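Local coordinates for protein AceL NrdHF-1-1 Intein (Metagenome, PDB 6ZGQ) that belongs to a naturally split class 3 intein that would excise itself by protein splicing, here with its parts linked and splicing inactivated, at residues 6-10 / 129-133; 11-15 / 141-145; 44-48 / 134-138. All coordinates share one frame; numbering follows the deposited sequence.

Interaction 1: 6-10 / 129-133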
loop_
_atom_site.group_PDB
_atom_site.type_symbol
_atom_site.label_atom_id
_atom_site.label_comp_id
_atom_site.label_asym_id
_atom_site.label_seq_id
_atom_site.Cartn_x
_atom_site.Cartn_y
_atom_site.Cartn_z
ATOM N N GLU A 6 3.245 -6.660 9.205
ATOM C CA GLU A 6 2.376 -6.434 8.028
ATOM C C GLU A 6 2.336 -4.923 7.690
ATOM O O GLU A 6 1.300 -4.403 7.251
ATOM C CB GLU A 6 0.966 -6.975 8.332
ATOM C CG GLU A 6 0.143 -7.354 7.111
ATOM C CD GLU A 6 -0.964 -8.345 7.427
ATOM O OE1 GLU A 6 -1.951 -7.940 8.076
ATOM O OE2 GLU A 6 -0.847 -9.528 7.028
ATOM N N ALA A 7 3.484 -4.259 7.851
ATOM C CA ALA A 7 3.598 -2.800 8.003
ATOM C C ALA A 7 4.294 -2.139 6.804
ATOM O O ALA A 7 4.881 -2.847 5.974
ATOM C CB ALA A 7 4.357 -2.519 9.291
ATOM N N LEU A 8 4.203 -0.803 6.730
ATOM C CA LEU A 8 4.823 0.030 5.677
ATOM C C LEU A 8 5.950 0.860 6.289
ATOM O O LEU A 8 5.787 1.324 7.424
ATOM C CB LEU A 8 3.775 0.977 5.079
ATOM C CG LEU A 8 2.545 0.295 4.487
ATOM C CD1 LEU A 8 1.403 1.283 4.316
ATOM C CD2 LEU A 8 2.893 -0.350 3.157
ATOM N N LEU A 9 7.043 1.066 5.536
ATOM C CA LEU A 9 8.223 1.824 5.998
ATOM C C LEU A 9 7.784 3.197 6.491
ATOM O O LEU A 9 6.915 3.815 5.858
ATOM C CB LEU A 9 9.244 1.992 4.866
ATOM C CG LEU A 9 10.552 2.678 5.262
ATOM C CD1 LEU A 9 11.281 1.850 6.305
ATOM C CD2 LEU A 9 11.434 2.904 4.049
ATOM N N VAL A 10 8.370 3.663 7.601
ATOM C CA VAL A 10 8.094 5.008 8.144
ATOM C C VAL A 10 8.260 6.033 7.013
ATOM O O VAL A 10 9.120 5.844 6.131
ATOM C CB VAL A 10 8.998 5.355 9.363
ATOM C CG1 VAL A 10 10.479 5.369 8.995
ATOM C CG2 VAL A 10 8.590 6.680 9.997
ATOM N N THR A 129 14.491 0.102 11.781
ATOM C CA THR A 129 13.703 1.335 11.614
ATOM C C THR A 129 12.215 1.028 11.814
ATOM O O THR A 129 11.830 -0.149 11.773
ATOM C CB THR A 129 13.958 2.010 10.250
ATOM O OG1 THR A 129 13.427 3.332 10.293
ATOM C CG2 THR A 129 13.330 1.241 9.074
ATOM N N GLU A 130 11.409 2.068 12.046
ATOM C CA GLU A 130 9.979 1.903 12.354
ATOM C C GLU A 130 9.213 1.633 11.063
ATOM O O GLU A 130 9.539 2.230 10.028
ATOM C CB GLU A 130 9.374 3.096 13.128
ATOM C CG GLU A 130 10.145 4.401 13.081
ATOM C CD GLU A 130 9.540 5.445 13.992
ATOM O OE1 GLU A 130 8.396 5.870 13.732
ATOM O OE2 GLU A 130 10.208 5.839 14.972
ATOM N N PHE A 131 8.277 0.677 11.134
ATOM C CA PHE A 131 7.229 0.437 10.122
ATOM C C PHE A 131 5.866 0.670 10.802
ATOM O O PHE A 131 5.710 0.375 12.000
ATOM C CB PHE A 131 7.262 -0.997 9.560
ATOM C CG PHE A 131 8.520 -1.370 8.814
ATOM C CD1 PHE A 131 9.717 -1.544 9.482
ATOM C CD2 PHE A 131 8.491 -1.607 7.445
ATOM C CE1 PHE A 131 10.869 -1.901 8.803
ATOM C CE2 PHE A 131 9.644 -1.975 6.765
ATOM C CZ PHE A 131 10.833 -2.122 7.446
ATOM N N HIS A 132 4.905 1.191 10.039
ATOM C CA HIS A 132 3.572 1.529 10.531
ATOM C C HIS A 132 2.520 0.822 9.648
ATOM O O HIS A 132 2.812 0.507 8.478
ATOM C CB HIS A 132 3.392 3.055 10.530
ATOM C CG HIS A 132 4.339 3.775 11.434
ATOM N ND1 HIS A 132 3.994 4.162 12.709
ATOM C CD2 HIS A 132 5.617 4.182 11.249
ATOM C CE1 HIS A 132 5.022 4.767 13.278
ATOM N NE2 HIS A 132 6.022 4.791 12.413
ATOM N N ALA A 133 1.350 0.542 10.236
ATOM C CA ALA A 133 0.215 -0.126 9.569
ATOM C C ALA A 133 -1.113 0.478 10.026
ATOM O O ALA A 133 -1.193 0.965 11.151
ATOM C CB ALA A 133 0.226 -1.621 9.866
#

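Interaction 2: 11-15 / 141-145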
loop_
_atom_site.group_PDB
_atom_site.type_symbol
_atom_site.label_atom_id
_atom_site.label_comp_id
_atom_site.label_asym_id
_atom_site.label_seq_id
_atom_site.Cartn_x
_atom_site.Cartn_y
_atom_site.Cartn_z
ATOM N N GLY A 11 7.403 7.059 7.015
ATOM C CA GLY A 11 7.479 8.156 6.058
ATOM C C GLY A 11 6.722 7.888 4.774
ATOM O O GLY A 11 6.615 8.787 3.942
ATOM N N THR A 12 6.236 6.656 4.586
ATOM C CA THR A 12 5.215 6.372 3.565
ATOM C C THR A 12 4.044 7.325 3.810
ATOM O O THR A 12 3.545 7.380 4.935
ATOM C CB THR A 12 4.740 4.908 3.649
ATOM O OG1 THR A 12 5.828 4.054 3.292
ATOM C CG2 THR A 12 3.567 4.625 2.705
ATOM N N LYS A 13 3.625 8.081 2.785
ATOM C CA LYS A 13 2.477 8.995 2.906
ATOM C C LYS A 13 1.184 8.230 2.621
ATOM O O LYS A 13 1.164 7.397 1.721
ATOM C CB LYS A 13 2.624 10.201 1.971
ATOM C CG LYS A 13 3.623 11.220 2.483
ATOM C CD LYS A 13 3.801 12.365 1.518
ATOM C CE LYS A 13 4.953 13.238 1.960
ATOM N NZ LYS A 13 4.718 13.867 3.288
ATOM N N VAL A 14 0.150 8.493 3.428
ATOM C CA VAL A 14 -1.198 7.920 3.276
ATOM C C VAL A 14 -2.107 9.056 2.792
ATOM O O VAL A 14 -2.109 10.132 3.402
ATOM C CB VAL A 14 -1.724 7.337 4.614
ATOM C CG1 VAL A 14 -3.207 6.988 4.534
ATOM C CG2 VAL A 14 -0.910 6.117 5.031
ATOM N N THR A 15 -2.821 8.829 1.687
ATOM C CA THR A 15 -3.752 9.828 1.139
ATOM C C THR A 15 -4.971 9.915 2.050
ATOM O O THR A 15 -5.551 8.882 2.371
ATOM C CB THR A 15 -4.098 9.498 -0.317
ATOM O OG1 THR A 15 -2.867 9.535 -1.032
ATOM C CG2 THR A 15 -5.076 10.497 -0.936
ATOM N N PHE A 141 -5.948 0.732 1.334
ATOM C CA PHE A 141 -5.967 2.212 1.295
ATOM C C PHE A 141 -4.892 2.737 0.334
ATOM O O PHE A 141 -4.059 1.959 -0.138
ATOM C CB PHE A 141 -5.837 2.809 2.711
ATOM C CG PHE A 141 -4.593 2.384 3.452
ATOM C CD1 PHE A 141 -3.401 3.061 3.271
ATOM C CD2 PHE A 141 -4.619 1.307 4.325
ATOM C CE1 PHE A 141 -2.254 2.674 3.946
ATOM C CE2 PHE A 141 -3.478 0.917 5.000
ATOM C CZ PHE A 141 -2.293 1.595 4.804
ATOM N N VAL A 142 -4.950 4.038 0.031
ATOM C CA VAL A 142 -4.101 4.679 -0.990
ATOM C C VAL A 142 -2.891 5.326 -0.301
ATOM O O VAL A 142 -3.057 6.055 0.688
ATOM C CB VAL A 142 -4.911 5.710 -1.833
ATOM C CG1 VAL A 142 -4.053 6.398 -2.891
ATOM C CG2 VAL A 142 -6.091 5.031 -2.516
ATOM N N VAL A 143 -1.695 5.015 -0.805
ATOM C CA VAL A 143 -0.426 5.622 -0.354
ATOM C C VAL A 143 0.164 6.436 -1.512
ATOM O O VAL A 143 -0.104 6.115 -2.680
ATOM C CB VAL A 143 0.597 4.561 0.137
ATOM C CG1 VAL A 143 0.136 3.908 1.436
ATOM C CG2 VAL A 143 0.872 3.497 -0.918
ATOM N N THR A 144 0.922 7.485 -1.173
ATOM C CA THR A 144 1.638 8.352 -2.127
ATOM C C THR A 144 3.149 8.191 -1.893
ATOM O O THR A 144 3.601 8.321 -0.748
ATOM C CB THR A 144 1.216 9.810 -1.912
ATOM O OG1 THR A 144 -0.209 9.833 -1.812
ATOM C CG2 THR A 144 1.693 10.720 -3.049
ATOM N N ASP A 145 3.895 7.896 -2.960
ATOM C CA ASP A 145 5.354 7.718 -2.909
ATOM C C ASP A 145 6.052 9.082 -3.015
ATOM O O ASP A 145 5.363 10.106 -3.103
ATOM C CB ASP A 145 5.821 6.718 -3.986
ATOM C CG ASP A 145 5.630 7.217 -5.424
ATOM O OD1 ASP A 145 5.614 8.448 -5.658
ATOM O OD2 ASP A 145 5.533 6.351 -6.316
#

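Interaction 3: 44-48 / 134-138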
loop_
_atom_site.group_PDB
_atom_site.type_symbol
_atom_site.label_atom_id
_atom_site.label_comp_id
_atom_site.label_asym_id
_atom_site.label_seq_id
_atom_site.Cartn_x
_atom_site.Cartn_y
_atom_site.Cartn_z
ATOM N N TYR A 44 -13.556 7.759 1.976
ATOM C CA TYR A 44 -12.783 8.171 3.160
ATOM C C TYR A 44 -13.440 7.546 4.408
ATOM O O TYR A 44 -14.658 7.663 4.593
ATOM C CB TYR A 44 -12.667 9.703 3.265
ATOM C CG TYR A 44 -12.026 10.351 2.058
ATOM C CD1 TYR A 44 -10.643 10.433 1.938
ATOM C CD2 TYR A 44 -12.802 10.871 1.029
ATOM C CE1 TYR A 44 -10.052 11.017 0.831
ATOM C CE2 TYR A 44 -12.219 11.465 -0.078
ATOM C CZ TYR A 44 -10.844 11.536 -0.172
ATOM O OH TYR A 44 -10.254 12.117 -1.266
ATOM N N THR A 45 -12.634 6.856 5.219
ATOM C CA THR A 45 -13.071 6.197 6.464
ATOM C C THR A 45 -11.986 6.422 7.524
ATOM O O THR A 45 -10.845 6.704 7.166
ATOM C CB THR A 45 -13.232 4.672 6.275
ATOM O OG1 THR A 45 -11.993 4.137 5.799
ATOM C CG2 THR A 45 -14.346 4.326 5.284
ATOM N N ASN A 46 -12.355 6.313 8.801
ATOM C CA ASN A 46 -11.398 6.382 9.919
ATOM C C ASN A 46 -10.719 5.014 10.030
ATOM O O ASN A 46 -11.381 3.981 9.903
ATOM C CB ASN A 46 -12.095 6.792 11.224
ATOM C CG ASN A 46 -12.773 8.139 11.114
ATOM O OD1 ASN A 46 -12.125 9.186 11.137
ATOM N ND2 ASN A 46 -14.086 8.119 10.964
ATOM N N PRO A 47 -9.383 4.988 10.225
ATOM C CA PRO A 47 -8.725 3.728 10.589
ATOM C C PRO A 47 -9.281 3.237 11.927
ATOM O O PRO A 47 -9.620 4.074 12.766
ATOM C CB PRO A 47 -7.237 4.096 10.726
ATOM C CG PRO A 47 -7.085 5.473 10.165
ATOM C CD PRO A 47 -8.445 6.113 10.104
ATOM N N THR A 48 -9.387 1.913 12.097
ATOM C CA THR A 48 -9.857 1.279 13.342
ATOM C C THR A 48 -8.670 0.845 14.221
ATOM O O THR A 48 -8.857 0.617 15.413
ATOM C CB THR A 48 -10.761 0.065 13.053
ATOM O OG1 THR A 48 -10.006 -0.908 12.329
ATOM C CG2 THR A 48 -12.000 0.475 12.251
ATOM N N LEU A 134 -2.125 0.444 9.149
ATOM C CA LEU A 134 -3.511 0.847 9.446
ATOM C C LEU A 134 -4.470 -0.307 9.133
ATOM O O LEU A 134 -4.192 -1.094 8.226
ATOM C CB LEU A 134 -3.916 2.043 8.574
ATOM C CG LEU A 134 -2.943 3.214 8.501
ATOM C CD1 LEU A 134 -3.467 4.263 7.528
ATOM C CD2 LEU A 134 -2.731 3.810 9.879
ATOM N N SER A 135 -5.567 -0.393 9.889
ATOM C CA SER A 135 -6.736 -1.209 9.540
ATOM C C SER A 135 -7.855 -0.263 9.095
ATOM O O SER A 135 -8.129 0.723 9.790
ATOM C CB SER A 135 -7.171 -2.062 10.731
ATOM O OG SER A 135 -6.077 -2.847 11.190
ATOM N N VAL A 136 -8.434 -0.539 7.922
ATOM C CA VAL A 136 -9.642 0.146 7.409
ATOM C C VAL A 136 -10.660 -0.912 6.954
ATOM O O VAL A 136 -10.270 -1.983 6.502
ATOM C CB VAL A 136 -9.310 1.129 6.252
ATOM C CG1 VAL A 136 -8.656 2.392 6.786
ATOM C CG2 VAL A 136 -8.434 0.481 5.188
ATOM N N PRO A 137 -11.973 -0.633 7.087
ATOM C CA PRO A 137 -13.021 -1.587 6.688
ATOM C C PRO A 137 -12.862 -2.224 5.292
ATOM O O PRO A 137 -13.140 -3.411 5.131
ATOM C CB PRO A 137 -14.286 -0.730 6.724
ATOM C CG PRO A 137 -14.013 0.277 7.791
ATOM C CD PRO A 137 -12.547 0.600 7.663
ATOM N N GLY A 138 -12.427 -1.437 4.308
ATOM C CA GLY A 138 -12.261 -1.894 2.920
ATOM C C GLY A 138 -11.055 -2.808 2.733
ATOM O O GLY A 138 -10.920 -3.415 1.665
#

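Interaction 1: 6-10 / 129-133
Backbone pairing between L8 and H132 sets the geometry where 6-10 meets 129-133, a worked case of how a very short strand is fixed to a long one. The two residues form an antiparallel hydrogen-bonded pair: L8 N reaches H132 O at 2.6 Å, almost straight at 175°, and H132 N returns to L8 O at 2.8 Å. Two residues away on each strand, V10 N meets E130 O at 3.1 Å, more bent (144°). Between these bonds L9 and F131 pair without hydrogen bonds.

A7 CB butts against F131 CB at 3.3 Å. L9 has its CG anti to the backbone N (chi1 -176°), which swings CD1 back over one face of the F131 ring, toward the rim. There CD1 also presses on T129 CG2 at 3.5 Å, a tight fit between side chains that cross at about a right angle.

The polar element is H132 NE2, which gives its N-H to E130 OE1 at 2.9 Å. The oxygen lies nearly in the imidazole plane and is met on its anti side. V10 CG2 rests against both atoms. With an alanine in place of E130 the imidazole would probably lose the bond that fixes its rotation.

Along its other flank 8-9 shares backbone bonds with the 66-70 region, L9 with K69 and A7 with S71. A133, probably the alanine engineered in place of the class 3 nucleophilic cysteine, sets CB 4.0 Å from E6 O, which accepts a bond from H74 ND1. With A7 probably the first intein residue, this is consistent with the N-terminal splice junction of the intein (HINT) fold.

Interaction 2: 11-15 / 141-145
T15 and T144 each hold OG1 anti to the carbonyl carbon (chi1 -61° and -46°), and these torsions turn the two hydroxyls toward each other across the strands. Their oxygens stand 2.8 Å apart, T15 OG1 to T144 OG1, yet the angle is too poor for a hydrogen bond. Both look instead to D20 OD1, which T15 OG1 hydrogen-bonds and T144 OG1 reaches only weakly.

F141 has CG wedged between its backbone N and carbonyl carbon (chi1 58°), and its CE1 meets V14 CG2 at 3.9 Å, the two side chains crossing at about a right angle. Farther along, the methyl T12 CG2 lies 3.7 Å from V143 CG1, while T12 OG1 is occupied by L9 O.

Two backbone bonds carry the antiparallel pairing. T144 N reaches K13 O at 2.9 Å from above the carbonyl plane, and T15 N reaches V142 O at 3.0 Å. K13 adds its CB to the contact, but its chain leads away to N22.

The contact therefore has a divided chemistry. V14, V143 and F141 supply an apolar side, whereas on the other the hydroxyls of T15 and T144 share the carboxylate of D20, so that their close approach is probably tolerated rather than attractive.

Interaction 3: 44-48 / 134-138
No aromatic ring takes part where P47 and T48 meet S135; the flat group that matters is the S135 peptide carbonyl. T48 N donates to S135 O at 2.9 Å, with an N-H...O angle of 157° and the donor tilted moderately from the carbonyl plane. P47 CA adds a CA-H...O contact to the same oxygen, the P47 CA to S135 O distance being 3.2 Å, so one acceptor receives two consecutive residues of the opposite segment. Of the two proline rings, P47 uses CA and CB, the latter 4.5 Å from L134 CB, while P137 CD lies 4.0 Å from T45 OG1 in the conformer given.

The side chains fill in around this grip. T48 keeps OG1 between its backbone N and carbonyl carbon (chi1 61°), a setting that turns the hydroxyl toward S135 CB at 3.5 Å. S135 OG itself is bonded to S156 O and so looks outside the pair of segments. V136 places CG1 4.0 Å from P47 CA and 3.9 Å from T45 OG1, although T45 was modelled in two conformers and the second distance holds for one of them. Q34 OE1 accepts G138 N; in that same conformer it is also bonded to T45 OG1, and would then join the two segments from outside.

The chain has no helices, and the neighbours are strands and loops. Strand 42-45, paired with 32-35, ends here, and P47 packs on V32 and I26. S135 keeps a backbone bond with K49, so the linker 46-48 leads directly into the pairing of 49-55 with 128-135, while L134 and V136 rest on F141 of strand 140-144.

Interaction 2 is the buried one of the three; interactions 1 and 3 are partly buried, and interaction 3 alone includes exposed residues. Strand 128-135 serves both 1 and 3: its middle is paired in register with 8-9, whereas its end meets the linker 46-48 through a single backbone bond. Interaction 2 belongs to a different sheet, yet it touches both others. F141 CZ packs on L8 CD1 at 3.7 Å, and F141 CE2 on L134 CB at 3.8 Å, making this ring their common apolar neighbour. Polar chemistry shifts accordingly: an imidazole-carboxylate pair in interaction 1, carboxylate-bound hydroxyls in interaction 2, mainly a backbone carbonyl taking an N-H and a CA-H in interaction 3.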